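Mannitol dehydrogenase (Pseudomonas fluorescens, PDB 1M2W) probably catalyses the NAD-dependent interconversion of D-mannitol and D-fructose, as a mannitol 2-dehydrogenase. Local coordinates at residues A305-G310 against E372-D377. Numbering follows the deposited sequence.
Sequences ALTYLG and ERVCSD. With MTL (D-mannitol), chain D; NAD (nicotinamide-adenine-dinucleotide), chain C.
Tyr308 and Thr307, neighbours on helix 289-313, make the contact with Val374 and Cys375 at the end of the short helix 371-375. A hydrogen bond runs from Tyr308 OH to Cys375 O, at 2.7 Å. The hydroxyl approaches from the side of the carbonyl, with a C=O...donor angle of 122°, and is tilted out of the carbonyl plane. The acceptor is the carbonyl of the last helical residue, just before Ser376 leaves helical geometry.

Carbon and sulfur contacts lie beside this bond. Tyr308 CE2 lies 3.6 Å from Cys375 CB, and Cys375 SG stands obliquely to the ring, 4.6 Å from its centroid. One ring face is covered within its own helix by Thr307 CG2. With chi1 at -152°, roughly trans to the main-chain nitrogen, Thr307 OG1 is carried to 3.2 Å from Cys375 SG and 3.4 Å from Val374 CB; Thr307 CB meets Val374 CG1 at 3.6 Å. All four touching residues are buried. Beyond the pair, Trp410 and Tyr413 also meet the Tyr308 ring.

The helix 371-375 turns its other side to the ligands. Arg373 donates through NH1 to mannitol O4 and through NH2 to mannitol O3, both at 2.9 Å, and the NH1 bond is nearly straight (171°). Asp369 forms a salt bridge with Arg373 NE, a second hold on the guanidinium besides the sugar alcohol. His303 and Lys295, from the same long helix as Tyr308, also hydrogen-bond to mannitol. The contact therefore joins two helical elements of the C-terminal domain that both line the substrate site, beside NAD.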
ATOM      1  N   ALA A 305       9.731  10.029   5.963  1.00 13.59           N
ATOM      2  CA  ALA A 305      10.614  11.116   6.414  1.00 13.38           C
ATOM      3  C   ALA A 305       9.869  12.418   6.527  1.00 15.78           C
ATOM      4  O   ALA A 305      10.205  13.275   7.371  1.00 15.16           O
ATOM      5  CB  ALA A 305      11.807  11.295   5.447  1.00 12.40           C
ATOM      6  N   LEU A 306       8.879  12.623   5.663  1.00 13.06           N
ATOM      7  CA  LEU A 306       8.145  13.889   5.750  1.00 13.01           C
ATOM      8  C   LEU A 306       6.983  13.866   6.718  1.00 13.91           C
ATOM      9  O   LEU A 306       6.690  14.880   7.372  1.00 12.79           O
ATOM     10  CB  LEU A 306       7.499  14.250   4.404  1.00 14.24           C
ATOM     11  CG  LEU A 306       8.414  14.419   3.195  1.00 14.48           C
ATOM     12  CD1 LEU A 306       7.569  14.341   1.913  1.00 13.81           C
ATOM     13  CD2 LEU A 306       9.125  15.788   3.301  1.00 15.95           C
ATOM     14  N   THR A 307       6.330  12.713   6.812  1.00 11.42           N
ATOM     15  CA  THR A 307       5.030  12.666   7.507  1.00 13.04           C
ATOM     16  C   THR A 307       4.934  12.879   9.011  1.00 14.67           C
ATOM     17  O   THR A 307       4.023  13.619   9.480  1.00 13.19           O
ATOM     18  CB  THR A 307       4.252  11.379   7.048  1.00 13.26           C
ATOM     19  OG1 THR A 307       2.828  11.615   7.160  1.00 14.74           O
ATOM     20  CG2 THR A 307       4.662  10.135   7.863  1.00 12.90           C
ATOM     21  N   TYR A 308       5.866  12.308   9.772  1.00 13.15           N
ATOM     22  CA  TYR A 308       5.818  12.487  11.225  1.00 15.26           C
ATOM     23  C   TYR A 308       6.310  13.867  11.585  1.00 15.01           C
ATOM     24  O   TYR A 308       5.689  14.521  12.408  1.00 15.88           O
ATOM     25  CB  TYR A 308       6.587  11.347  11.948  1.00 13.15           C
ATOM     26  CG  TYR A 308       5.988  10.008  11.563  1.00 14.80           C
ATOM     27  CD1 TYR A 308       6.718   9.083  10.811  1.00 15.76           C
ATOM     28  CD2 TYR A 308       4.662   9.683  11.895  1.00 14.56           C
ATOM     29  CE1 TYR A 308       6.143   7.860  10.397  1.00 16.62           C
ATOM     30  CE2 TYR A 308       4.089   8.480  11.481  1.00 15.51           C
ATOM     31  CZ  TYR A 308       4.846   7.568  10.728  1.00 17.02           C
ATOM     32  OH  TYR A 308       4.295   6.376  10.316  1.00 15.02           O
ATOM     33  N   LEU A 309       7.422  14.321  11.003  1.00 13.48           N
ATOM     34  CA  LEU A 309       7.882  15.701  11.227  1.00 15.06           C
ATOM     35  C   LEU A 309       6.751  16.673  10.795  1.00 15.76           C
ATOM     36  O   LEU A 309       6.446  17.648  11.479  1.00 13.51           O
ATOM     37  CB  LEU A 309       9.117  16.006  10.353  1.00 13.00           C
ATOM     38  CG  LEU A 309      10.402  15.253  10.741  1.00 15.65           C
ATOM     39  CD1 LEU A 309      11.448  15.527   9.664  1.00 15.76           C
ATOM     40  CD2 LEU A 309      10.932  15.715  12.098  1.00 14.24           C
ATOM     41  N   GLY A 310       6.121  16.388   9.659  1.00 14.48           N
ATOM     42  CA  GLY A 310       5.067  17.263   9.169  1.00 14.49           C
ATOM     43  C   GLY A 310       3.885  17.345  10.131  1.00 15.78           C
ATOM     44  O   GLY A 310       3.376  18.453  10.413  1.00 16.60           O
ATOM     45  N   GLU A 372      -2.326  12.146   7.745  1.00 14.88           N
ATOM     46  CA  GLU A 372      -2.834  11.077   8.604  1.00 15.21           C
ATOM     47  C   GLU A 372      -2.750   9.733   7.865  1.00 14.78           C
ATOM     48  O   GLU A 372      -2.486   8.689   8.477  1.00 16.24           O
ATOM     49  CB  GLU A 372      -4.304  11.288   9.031  1.00 18.43           C
ATOM     50  CG  GLU A 372      -4.795  10.098   9.808  1.00 27.98           C
ATOM     51  CD  GLU A 372      -6.207  10.243  10.379  1.00 33.66           C
ATOM     52  OE1 GLU A 372      -6.348  10.189  11.639  1.00 36.39           O
ATOM     53  OE2 GLU A 372      -7.155  10.386   9.573  1.00 32.54           O
ATOM     54  N   ARG A 373      -3.005   9.748   6.558  1.00 13.30           N
ATOM     55  CA  ARG A 373      -2.930   8.525   5.772  1.00 12.54           C
ATOM     56  C   ARG A 373      -1.481   7.987   5.704  1.00 12.58           C
ATOM     57  O   ARG A 373      -1.218   6.798   5.954  1.00 13.61           O
ATOM     58  CB  ARG A 373      -3.410   8.794   4.323  1.00 12.78           C
ATOM     59  CG  ARG A 373      -3.457   7.537   3.474  1.00 11.57           C
ATOM     60  CD  ARG A 373      -3.742   7.879   2.023  1.00 13.95           C
ATOM     61  NE  ARG A 373      -2.564   8.458   1.344  1.00 12.80           N
ATOM     62  CZ  ARG A 373      -1.553   7.735   0.870  1.00 14.10           C
ATOM     63  NH1 ARG A 373      -1.565   6.385   1.008  1.00 11.36           N
ATOM     64  NH2 ARG A 373      -0.557   8.334   0.221  1.00 11.34           N
ATOM     65  N   VAL A 374      -0.555   8.872   5.366  1.00 12.63           N
ATOM     66  CA  VAL A 374       0.856   8.480   5.228  1.00 12.90           C
ATOM     67  C   VAL A 374       1.401   8.049   6.612  1.00 14.11           C
ATOM     68  O   VAL A 374       2.124   7.072   6.702  1.00 13.76           O
ATOM     69  CB  VAL A 374       1.685   9.631   4.633  1.00 11.67           C
ATOM     70  CG1 VAL A 374       3.134   9.184   4.434  1.00 10.43           C
ATOM     71  CG2 VAL A 374       1.102  10.007   3.292  1.00 12.89           C
ATOM     72  N   CYS A 375       0.995   8.757   7.676  1.00 12.82           N
ATOM     73  CA  CYS A 375       1.436   8.424   9.033  1.00 14.09           C
ATOM     74  C   CYS A 375       0.928   7.111   9.520  1.00 15.94           C
ATOM     75  O   CYS A 375       1.593   6.425  10.337  1.00 15.83           O
ATOM     76  CB  CYS A 375       0.926   9.447  10.085  1.00 11.86           C
ATOM     77  SG  CYS A 375       1.564  11.099  10.008  1.00 16.12           S
ATOM     78  N   SER A 376      -0.264   6.737   9.057  1.00 14.87           N
ATOM     79  CA  SER A 376      -0.870   5.539   9.604  1.00 16.46           C
ATOM     80  C   SER A 376      -0.078   4.260   9.503  1.00 17.45           C
ATOM     81  O   SER A 376       0.608   4.014   8.513  1.00 16.87           O
ATOM     82  CB  SER A 376      -2.263   5.318   8.976  1.00 17.37           C
ATOM     83  OG  SER A 376      -2.097   4.951   7.630  1.00 18.31           O
ATOM     84  N   ASP A 377      -0.175   3.437  10.553  1.00 16.09           N
ATOM     85  CA  ASP A 377       0.482   2.144  10.536  1.00 14.70           C
ATOM     86  C   ASP A 377       2.013   2.170  10.419  1.00 13.91           C
ATOM     87  O   ASP A 377       2.611   1.347   9.732  1.00 12.06           O
ATOM     88  CB  ASP A 377      -0.119   1.304   9.395  1.00 17.94           C
ATOM     89  CG  ASP A 377       0.078  -0.201   9.591  1.00 18.27           C
ATOM     90  OD1 ASP A 377       0.547  -0.655  10.668  1.00 21.61           O
ATOM     91  OD2 ASP A 377      -0.248  -0.956   8.643  1.00 21.47           O
TER
HETATM   92  O1  MTL D5600       2.529   4.649  -4.853  1.00 12.24           O
HETATM   93  C1  MTL D5600       2.689   5.530  -3.723  1.00 13.51           C
HETATM   94  C2  MTL D5600       2.187   4.780  -2.491  1.00 13.99           C
HETATM   95  O2  MTL D5600       2.944   3.556  -2.270  1.00 14.40           O
HETATM   96  C3  MTL D5600       2.219   5.687  -1.257  1.00 10.49           C
HETATM   97  O3  MTL D5600       1.179   6.694  -1.429  1.00 11.27           O
HETATM   98  C4  MTL D5600       1.936   4.862   0.024  1.00 10.73           C
HETATM   99  O4  MTL D5600       0.543   4.541   0.106  1.00 11.76           O
HETATM  100  C5  MTL D5600       2.325   5.675   1.260  1.00 11.30           C
HETATM  101  O5  MTL D5600       3.735   5.890   1.282  1.00 12.36           O
HETATM  102  C6  MTL D5600       1.882   4.947   2.585  1.00 11.64           C
HETATM  103  O6  MTL D5600       2.489   5.627   3.681  1.00 12.55           O
HETATM  104  PA  NAD C5500      -7.787   1.769   1.959  0.80 32.27           P
HETATM  105  O1A NAD C5500      -7.753   2.102   3.360  0.80 32.16           O
HETATM  106  O2A NAD C5500      -8.619   2.513   0.901  0.80 20.03           O
HETATM  107  O5B NAD C5500      -8.166   0.202   1.817  0.80 30.88           O
HETATM  108  C5B NAD C5500      -7.354  -0.780   2.514  0.80 31.65           C
HETATM  109  C4B NAD C5500      -8.080  -2.096   2.108  0.80 31.85           C
HETATM  110  O4B NAD C5500      -7.320  -3.210   2.762  0.80 33.13           O
HETATM  111  C3B NAD C5500      -9.491  -2.275   2.712  0.80 33.75           C
HETATM  112  O3B NAD C5500     -10.148  -3.116   1.781  0.80 33.65           O
HETATM  113  C2B NAD C5500      -9.217  -2.938   4.053  0.80 33.73           C
HETATM  114  O2B NAD C5500     -10.350  -3.518   4.722  0.80 35.98           O
HETATM  115  C1B NAD C5500      -8.188  -3.979   3.612  0.80 34.36           C
HETATM  116  N9A NAD C5500      -7.434  -4.530   4.709  0.80 34.95           N
HETATM  117  C8A NAD C5500      -6.774  -3.939   5.773  0.80 33.68           C
HETATM  118  N7A NAD C5500      -6.159  -4.803   6.568  0.80 34.10           N
HETATM  119  C5A NAD C5500      -6.449  -6.035   5.968  0.80 34.60           C
HETATM  120  C6A NAD C5500      -6.060  -7.322   6.347  0.80 35.16           C
HETATM  121  N6A NAD C5500      -5.293  -7.630   7.397  0.80 35.88           N
HETATM  122  N1A NAD C5500      -6.518  -8.402   5.547  0.80 33.81           N
HETATM  123  C2A NAD C5500      -7.327  -8.184   4.414  0.80 36.24           C
HETATM  124  N3A NAD C5500      -7.723  -6.911   3.997  0.80 34.59           N
HETATM  125  C4A NAD C5500      -7.248  -5.866   4.824  0.80 34.56           C
HETATM  126  O3  NAD C5500      -6.281   1.798   1.435  0.80 30.69           O
HETATM  127  PN  NAD C5500      -5.568   1.823   0.007  0.80 29.50           P
HETATM  128  O1N NAD C5500      -5.325   3.214  -0.466  0.80 25.43           O
HETATM  129  O2N NAD C5500      -6.378   0.951  -0.859  0.80 29.99           O
HETATM  130  O5D NAD C5500      -4.136   1.152   0.376  0.80 31.48           O
HETATM  131  C5D NAD C5500      -4.134  -0.311   0.507  0.80 30.52           C
HETATM  132  C4D NAD C5500      -2.755  -0.880   0.274  0.80 28.83           C
HETATM  133  O4D NAD C5500      -2.315  -0.923  -1.108  0.80 31.37           O
HETATM  134  C3D NAD C5500      -1.558  -0.244   1.067  0.80 27.00           C
HETATM  135  O3D NAD C5500      -1.523  -0.663   2.410  0.80 24.33           O
HETATM  136  C2D NAD C5500      -0.318  -0.582   0.217  0.80 26.31           C
HETATM  137  O2D NAD C5500       0.392  -1.821   0.510  0.80 16.11           O
HETATM  138  C1D NAD C5500      -0.883  -0.531  -1.191  0.80 27.15           C
HETATM  139  N1N NAD C5500      -0.754   0.814  -1.813  0.80 26.87           N
HETATM  140  C2N NAD C5500      -1.491   2.013  -1.504  0.80 23.86           C
HETATM  141  C3N NAD C5500      -1.121   3.174  -2.230  0.80 22.10           C
HETATM  142  C7N NAD C5500      -1.805   4.511  -1.938  0.80 22.48           C
HETATM  143  O7N NAD C5500      -1.332   5.618  -2.510  0.80  7.38           O
HETATM  144  N7N NAD C5500      -2.778   4.481  -1.066  0.80 18.50           N
HETATM  145  C4N NAD C5500      -0.062   3.119  -3.210  0.80 25.83           C
HETATM  146  C5N NAD C5500       0.606   1.896  -3.465  0.80 22.32           C
HETATM  147  C6N NAD C5500       0.279   0.754  -2.780  0.80 26.74           C